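Long-range contacts in putative phthiocerol dimycocerosate transporter LppX (Mycobacterium tuberculosis, PDB 2BYO), which is probably involved in moving phthiocerol dimycocerosates from the cell membrane to the outer membrane, with a hydrophobic cavity large enough to hold one: residues I142-I147 with T170-Q175; V43-T48 with G191-T196. One frame throughout, in Å; residues are numbered along the deposited sequence.

Contact 1: I142-I147 with T170-Q175; sequences ISTTKI and TVWIAQ
K146 and W172 send their side chains out next to each other in the same direction, as a non-hydrogen-bonded pair of antiparallel strands in the U-shaped beta-half-barrel of LppX. With CG anti to the backbone N (chi1 -177°) and every later torsion extended, the lysine chain runs out beside the indole and meets it through methylene groups: CG of K146 is 3.4 Å from NE1 of W172, an oblique approach, and CE of K146 is 3.9 Å from CZ2 of W172. The T170 methyl covers one ring face near the rim, its CG2 also lying 3.7 Å from CG of K146, so this methyl touches both the lysine chain and the indole. At the pyrrole side of the ring, T144 crosses obliquely and sets its hydroxyl at the edge, near the ring plane, with OG1 3.3 Å from CD1 of W172. Both polar groups turn to the next strand, 129-139: OG1 of T144 bonds the carbonyl of E137, and the indole NE1 bonds the E137 carboxylate, which helps to hold the turn of the ring.

On the face with T145, I147, V171 and I173, helix 22-36 packs on the two last, through I28 on V171 and through E27 and S31 on I173. V171 also touches the bound docosahexaenoic acid and so belongs to the lipid pocket. CB of I147 meets CG2 of V171 at 4.0 Å.

Past the end of strand 167-174, the extended Q175 side chain crosses T145 at about a right angle while its backbone N bonds the S143 carbonyl. Its NE2, which also bonds T136, donates to OG1 of T145 over 3.0 Å at 164°, with that oxygen only 3° out of the amide plane.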
loop_
_atom_site.group_PDB
_atom_site.type_symbol
_atom_site.label_atom_id
_atom_site.label_comp_id
_atom_site.label_asym_id
_atom_site.label_seq_id
_atom_site.Cartn_x
_atom_site.Cartn_y
_atom_site.Cartn_z
ATOM N N ILE A 142 3.153 -18.001 3.602
ATOM C CA ILE A 142 2.200 -17.659 4.667
ATOM C C ILE A 142 0.770 -17.957 4.210
ATOM O O ILE A 142 0.362 -17.538 3.115
ATOM C CB ILE A 142 2.311 -16.161 5.059
ATOM C CG1 ILE A 142 3.741 -15.818 5.490
ATOM C CG2 ILE A 142 1.342 -15.793 6.204
ATOM C CD1 ILE A 142 4.039 -14.317 5.386
ATOM N N SER A 143 0.028 -18.696 5.044
ATOM C CA SER A 143 -1.399 -18.927 4.841
ATOM C C SER A 143 -2.186 -17.672 5.211
ATOM O O SER A 143 -2.069 -17.154 6.333
ATOM C CB SER A 143 -1.894 -20.097 5.689
ATOM O OG SER A 143 -1.229 -21.300 5.338
ATOM N N THR A 144 -2.987 -17.192 4.265
ATOM C CA THR A 144 -3.718 -15.948 4.442
ATOM C C THR A 144 -5.186 -16.123 4.104
ATOM O O THR A 144 -5.540 -16.954 3.290
ATOM C CB THR A 144 -3.170 -14.800 3.556
ATOM O OG1 THR A 144 -3.425 -15.076 2.179
ATOM C CG2 THR A 144 -1.689 -14.574 3.762
ATOM N N THR A 145 -6.024 -15.326 4.756
ATOM C CA THR A 145 -7.440 -15.243 4.448
ATOM C C THR A 145 -7.595 -14.182 3.375
ATOM O O THR A 145 -7.162 -13.036 3.563
ATOM C CB THR A 145 -8.225 -14.817 5.698
ATOM O OG1 THR A 145 -7.987 -15.748 6.767
ATOM C CG2 THR A 145 -9.696 -14.737 5.409
ATOM N N LYS A 146 -8.184 -14.571 2.248
ATOM C CA LYS A 146 -8.438 -13.665 1.145
ATOM C C LYS A 146 -9.843 -13.110 1.303
ATOM O O LYS A 146 -10.796 -13.870 1.403
ATOM C CB LYS A 146 -8.302 -14.393 -0.191
ATOM C CG LYS A 146 -8.473 -13.502 -1.406
ATOM C CD LYS A 146 -8.518 -14.329 -2.684
ATOM C CE LYS A 146 -8.639 -13.440 -3.927
ATOM N NZ LYS A 146 -8.745 -14.248 -5.173
ATOM N N ILE A 147 -9.955 -11.789 1.364
ATOM C CA ILE A 147 -11.239 -11.125 1.493
ATOM C C ILE A 147 -11.314 -10.044 0.437
ATOM O O ILE A 147 -10.443 -9.182 0.364
ATOM C CB ILE A 147 -11.448 -10.491 2.890
ATOM C CG1 ILE A 147 -11.317 -11.552 3.978
ATOM C CG2 ILE A 147 -12.844 -9.822 2.981
ATOM C CD1 ILE A 147 -11.406 -11.012 5.381
ATOM N N THR A 170 -8.923 -6.226 -2.725
ATOM C CA THR A 170 -8.691 -7.495 -2.051
ATOM C C THR A 170 -7.634 -7.317 -0.969
ATOM O O THR A 170 -6.697 -6.537 -1.145
ATOM C CB THR A 170 -8.192 -8.570 -3.029
ATOM O OG1 THR A 170 -9.054 -8.623 -4.174
ATOM C CG2 THR A 170 -8.158 -9.973 -2.334
ATOM N N VAL A 171 -7.805 -8.007 0.156
ATOM C CA VAL A 171 -6.770 -8.065 1.186
ATOM C C VAL A 171 -6.499 -9.521 1.532
ATOM O O VAL A 171 -7.406 -10.358 1.467
ATOM C CB VAL A 171 -7.148 -7.291 2.484
ATOM C CG1 VAL A 171 -7.341 -5.801 2.189
ATOM C CG2 VAL A 171 -8.385 -7.877 3.160
ATOM N N TRP A 172 -5.252 -9.802 1.898
ATOM C CA TRP A 172 -4.828 -11.124 2.329
ATOM C C TRP A 172 -4.229 -11.001 3.717
ATOM O O TRP A 172 -3.211 -10.316 3.906
ATOM C CB TRP A 172 -3.785 -11.673 1.371
ATOM C CG TRP A 172 -4.302 -12.098 0.020
ATOM C CD1 TRP A 172 -4.657 -13.361 -0.349
ATOM C CD2 TRP A 172 -4.475 -11.276 -1.147
ATOM N NE1 TRP A 172 -5.056 -13.379 -1.662
ATOM C CE2 TRP A 172 -4.959 -12.115 -2.178
ATOM C CE3 TRP A 172 -4.287 -9.913 -1.421
ATOM C CZ2 TRP A 172 -5.240 -11.640 -3.465
ATOM C CZ3 TRP A 172 -4.569 -9.443 -2.697
ATOM C CH2 TRP A 172 -5.048 -10.304 -3.701
ATOM N N ILE A 173 -4.861 -11.664 4.682
ATOM C CA ILE A 173 -4.567 -11.470 6.092
ATOM C C ILE A 173 -4.025 -12.755 6.672
ATOM O O ILE A 173 -4.687 -13.789 6.615
ATOM C CB ILE A 173 -5.831 -11.034 6.883
ATOM C CG1 ILE A 173 -6.355 -9.698 6.339
ATOM C CG2 ILE A 173 -5.526 -10.904 8.381
ATOM C CD1 ILE A 173 -7.771 -9.403 6.743
ATOM N N ALA A 174 -2.826 -12.676 7.249
ATOM C CA ALA A 174 -2.139 -13.851 7.785
ATOM C C ALA A 174 -3.031 -14.589 8.773
ATOM O O ALA A 174 -3.780 -13.962 9.542
ATOM C CB ALA A 174 -0.840 -13.442 8.461
ATOM N N GLN A 175 -2.948 -15.918 8.747
ATOM C CA GLN A 175 -3.687 -16.768 9.687
ATOM C C GLN A 175 -2.801 -17.289 10.817
ATOM O O GLN A 175 -3.198 -18.178 11.547
ATOM C CB GLN A 175 -4.312 -17.943 8.942
ATOM C CG GLN A 175 -5.317 -17.522 7.879
ATOM C CD GLN A 175 -5.699 -18.659 6.955
ATOM O OE1 GLN A 175 -5.058 -19.713 6.948
ATOM N NE2 GLN A 175 -6.748 -18.447 6.157
HETATM O O HOH W 1 -6.935 -14.296 8.877
#

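Contact 2: V43-T48 with G191-T196; sequences VAVRTT and GSIQLT. With LNL (alpha-linolenic acid), chain K.
V43, L195 and I193 bring their side chains to the lipid-facing side of the antiparallel pairing between strands 40-49 and 191-198, in the middle of the half-barrel sheet. A methyl of V43 presses on the leucine branch point, CG1 of V43 to CG of L195 being 3.5 Å, and both residues touch the bound docosahexaenoic acid. L195, with CG anti to its backbone N (chi1 -169°), extends CD1 to within 3.6 Å of C7 of the alpha-linolenic acid, while CG2 of I193 lies 3.5 Å from C12. V45 flanks I193, its CG1 4.2 Å from CG2 of I193, and comes near a second linolenic acid.

Behind this apolar layer, paired backbone bonds at A44-T196, R46-Q194 and T48-S192 hold the strands together. The reverse face, with A44, R46, T48, S192, Q194 and T196, is mostly polar. One water donates to the A44 carbonyl and to OE1 of Q194, and also bonds OG1 of T196, a hydroxyl held in turn by R183.

Further out, the bent R46 chain turns back along its own strand. Its NH2 forms a salt bridge with D61, itself a zinc ligand, and its NH1 donates to O of V45 over 3.0 Å from above the carbonyl plane, 62° out of it.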
loop_
_atom_site.group_PDB
_atom_site.type_symbol
_atom_site.label_atom_id
_atom_site.label_comp_id
_atom_site.label_asym_id
_atom_site.label_seq_id
_atom_site.Cartn_x
_atom_site.Cartn_y
_atom_site.Cartn_z
ATOM N N VAL A 43 8.040 -3.107 2.055
ATOM C CA VAL A 43 6.899 -3.032 1.145
ATOM C C VAL A 43 7.345 -3.194 -0.313
ATOM O O VAL A 43 8.314 -2.547 -0.767
ATOM C CB VAL A 43 6.117 -1.709 1.298
ATOM C CG1 VAL A 43 5.084 -1.575 0.207
ATOM C CG2 VAL A 43 5.406 -1.659 2.642
ATOM N N ALA A 44 6.636 -4.079 -1.017
ATOM C CA ALA A 44 6.803 -4.283 -2.438
ATOM C C ALA A 44 5.529 -3.842 -3.141
ATOM O O ALA A 44 4.440 -4.394 -2.909
ATOM C CB ALA A 44 7.093 -5.732 -2.728
ATOM N N VAL A 45 5.661 -2.828 -3.978
ATOM C CA VAL A 45 4.558 -2.340 -4.794
ATOM C C VAL A 45 4.738 -2.828 -6.228
ATOM O O VAL A 45 5.804 -2.676 -6.814
ATOM C CB VAL A 45 4.477 -0.802 -4.770
ATOM C CG1 VAL A 45 3.329 -0.314 -5.651
ATOM C CG2 VAL A 45 4.309 -0.289 -3.331
ATOM N N ARG A 46 3.696 -3.427 -6.782
ATOM C CA ARG A 46 3.679 -3.825 -8.177
ATOM C C ARG A 46 2.400 -3.275 -8.790
ATOM O O ARG A 46 1.409 -3.054 -8.081
ATOM C CB ARG A 46 3.697 -5.360 -8.312
ATOM C CG ARG A 46 4.932 -6.043 -7.694
ATOM C CD ARG A 46 6.216 -5.775 -8.484
ATOM N NE ARG A 46 7.370 -6.429 -7.851
ATOM C CZ ARG A 46 8.130 -5.915 -6.877
ATOM N NH1 ARG A 46 7.912 -4.699 -6.388
ATOM N NH2 ARG A 46 9.134 -6.628 -6.387
ATOM N N THR A 47 2.426 -3.054 -10.102
ATOM C CA THR A 47 1.255 -2.603 -10.828
ATOM C C THR A 47 1.117 -3.394 -12.121
ATOM O O THR A 47 2.096 -3.941 -12.625
ATOM C CB THR A 47 1.329 -1.082 -11.186
ATOM O OG1 THR A 47 2.487 -0.814 -11.980
ATOM C CG2 THR A 47 1.379 -0.223 -9.940
ATOM N N THR A 48 -0.113 -3.449 -12.634
ATOM C CA THR A 48 -0.395 -3.908 -13.986
ATOM C C THR A 48 -1.147 -2.797 -14.718
ATOM O O THR A 48 -1.762 -1.925 -14.089
ATOM C CB THR A 48 -1.283 -5.173 -14.019
ATOM O OG1 THR A 48 -2.593 -4.845 -13.556
ATOM C CG2 THR A 48 -0.715 -6.283 -13.138
ATOM N N GLY A 191 -5.848 0.048 -14.544
ATOM C CA GLY A 191 -4.783 -0.822 -14.051
ATOM C C GLY A 191 -5.037 -1.279 -12.639
ATOM O O GLY A 191 -6.146 -1.161 -12.129
ATOM N N SER A 192 -4.006 -1.823 -12.009
ATOM C CA SER A 192 -4.132 -2.310 -10.645
ATOM C C SER A 192 -2.878 -1.990 -9.861
ATOM O O SER A 192 -1.806 -1.793 -10.438
ATOM C CB SER A 192 -4.384 -3.820 -10.632
ATOM O OG SER A 192 -3.273 -4.496 -11.190
ATOM N N ILE A 193 -3.043 -1.907 -8.545
ATOM C CA ILE A 193 -1.937 -1.672 -7.622
ATOM C C ILE A 193 -1.970 -2.782 -6.590
ATOM O O ILE A 193 -3.031 -3.116 -6.052
ATOM C CB ILE A 193 -2.041 -0.312 -6.905
ATOM C CG1 ILE A 193 -2.166 0.824 -7.916
ATOM C CG2 ILE A 193 -0.814 -0.083 -6.006
ATOM C CD1 ILE A 193 -2.481 2.190 -7.302
ATOM N N GLN A 194 -0.803 -3.359 -6.329
ATOM C CA GLN A 194 -0.672 -4.429 -5.367
ATOM C C GLN A 194 0.433 -4.065 -4.392
ATOM O O GLN A 194 1.520 -3.641 -4.801
ATOM C CB GLN A 194 -0.281 -5.705 -6.078
ATOM C CG GLN A 194 -0.058 -6.888 -5.143
ATOM C CD GLN A 194 0.565 -8.035 -5.884
ATOM O OE1 GLN A 194 1.789 -8.094 -6.032
ATOM N NE2 GLN A 194 -0.272 -8.920 -6.411
ATOM N N LEU A 195 0.150 -4.235 -3.112
ATOM C CA LEU A 195 1.104 -3.917 -2.073
ATOM C C LEU A 195 1.301 -5.137 -1.202
ATOM O O LEU A 195 0.354 -5.647 -0.610
ATOM C CB LEU A 195 0.592 -2.735 -1.258
ATOM C CG LEU A 195 1.637 -2.153 -0.325
ATOM C CD1 LEU A 195 1.468 -0.648 -0.243
ATOM C CD2 LEU A 195 1.582 -2.809 1.067
ATOM N N THR A 196 2.537 -5.608 -1.137
ATOM C CA THR A 196 2.874 -6.793 -0.379
ATOM C C THR A 196 3.843 -6.412 0.750
ATOM O O THR A 196 4.889 -5.799 0.507
ATOM C CB THR A 196 3.480 -7.860 -1.320
ATOM O OG1 THR A 196 2.536 -8.149 -2.365
ATOM C CG2 THR A 196 3.818 -9.157 -0.571
HETATM O O1 LNL K . 4.000 7.744 1.103
HETATM C C1 LNL K . 5.061 7.092 0.952
HETATM O O2 LNL K . 5.518 6.827 -0.185
HETATM C C2 LNL K . 5.828 6.632 2.179
HETATM C C3 LNL K . 5.514 5.186 2.542
HETATM C C4 LNL K . 6.289 4.179 1.684
HETATM C C5 LNL K . 5.446 3.376 0.682
HETATM C C6 LNL K . 4.136 2.802 1.253
HETATM C C7 LNL K . 3.113 2.553 0.141
HETATM C C8 LNL K . 2.220 3.766 -0.145
HETATM C C9 LNL K . 0.809 3.357 -0.577
HETATM C C10 LNL K . 0.516 3.614 -2.054
HETATM C C11 LNL K . 0.698 2.331 -2.841
HETATM C C12 LNL K . -0.195 1.331 -2.850
HETATM C C13 LNL K . -1.507 1.359 -2.088
HETATM C C14 LNL K . -2.035 -0.055 -1.838
HETATM C C15 LNL K . -2.977 -0.568 -2.928
HETATM C C16 LNL K . -4.098 -1.429 -2.344
HETATM C C17 LNL K . -5.174 -0.588 -1.651
HETATM C C18 LNL K . -6.365 -1.408 -1.192
HETATM O O HOH W 2 3.387 -6.701 -4.374
#

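How the contacts relate
Both contacts are antiparallel pairings in one continuous sheet, and the loop closed by contact 2 encloses contact 1 along the chain. Strand 181-187 separates them, pairing with 191-198 on one side and with 167-174 on the other. Their centres lie about 16 Å apart and their nearest atoms about 6 Å, without touching. Contact 2 is nearer the centre of the molecule, about 8 Å from it against about 15 Å for contact 1, centre to centre. The docosahexaenoic acid links them: the side chains of V43 and V171 are each about 4 Å from it, consistent with one hydrophobic cavity running across both pairings.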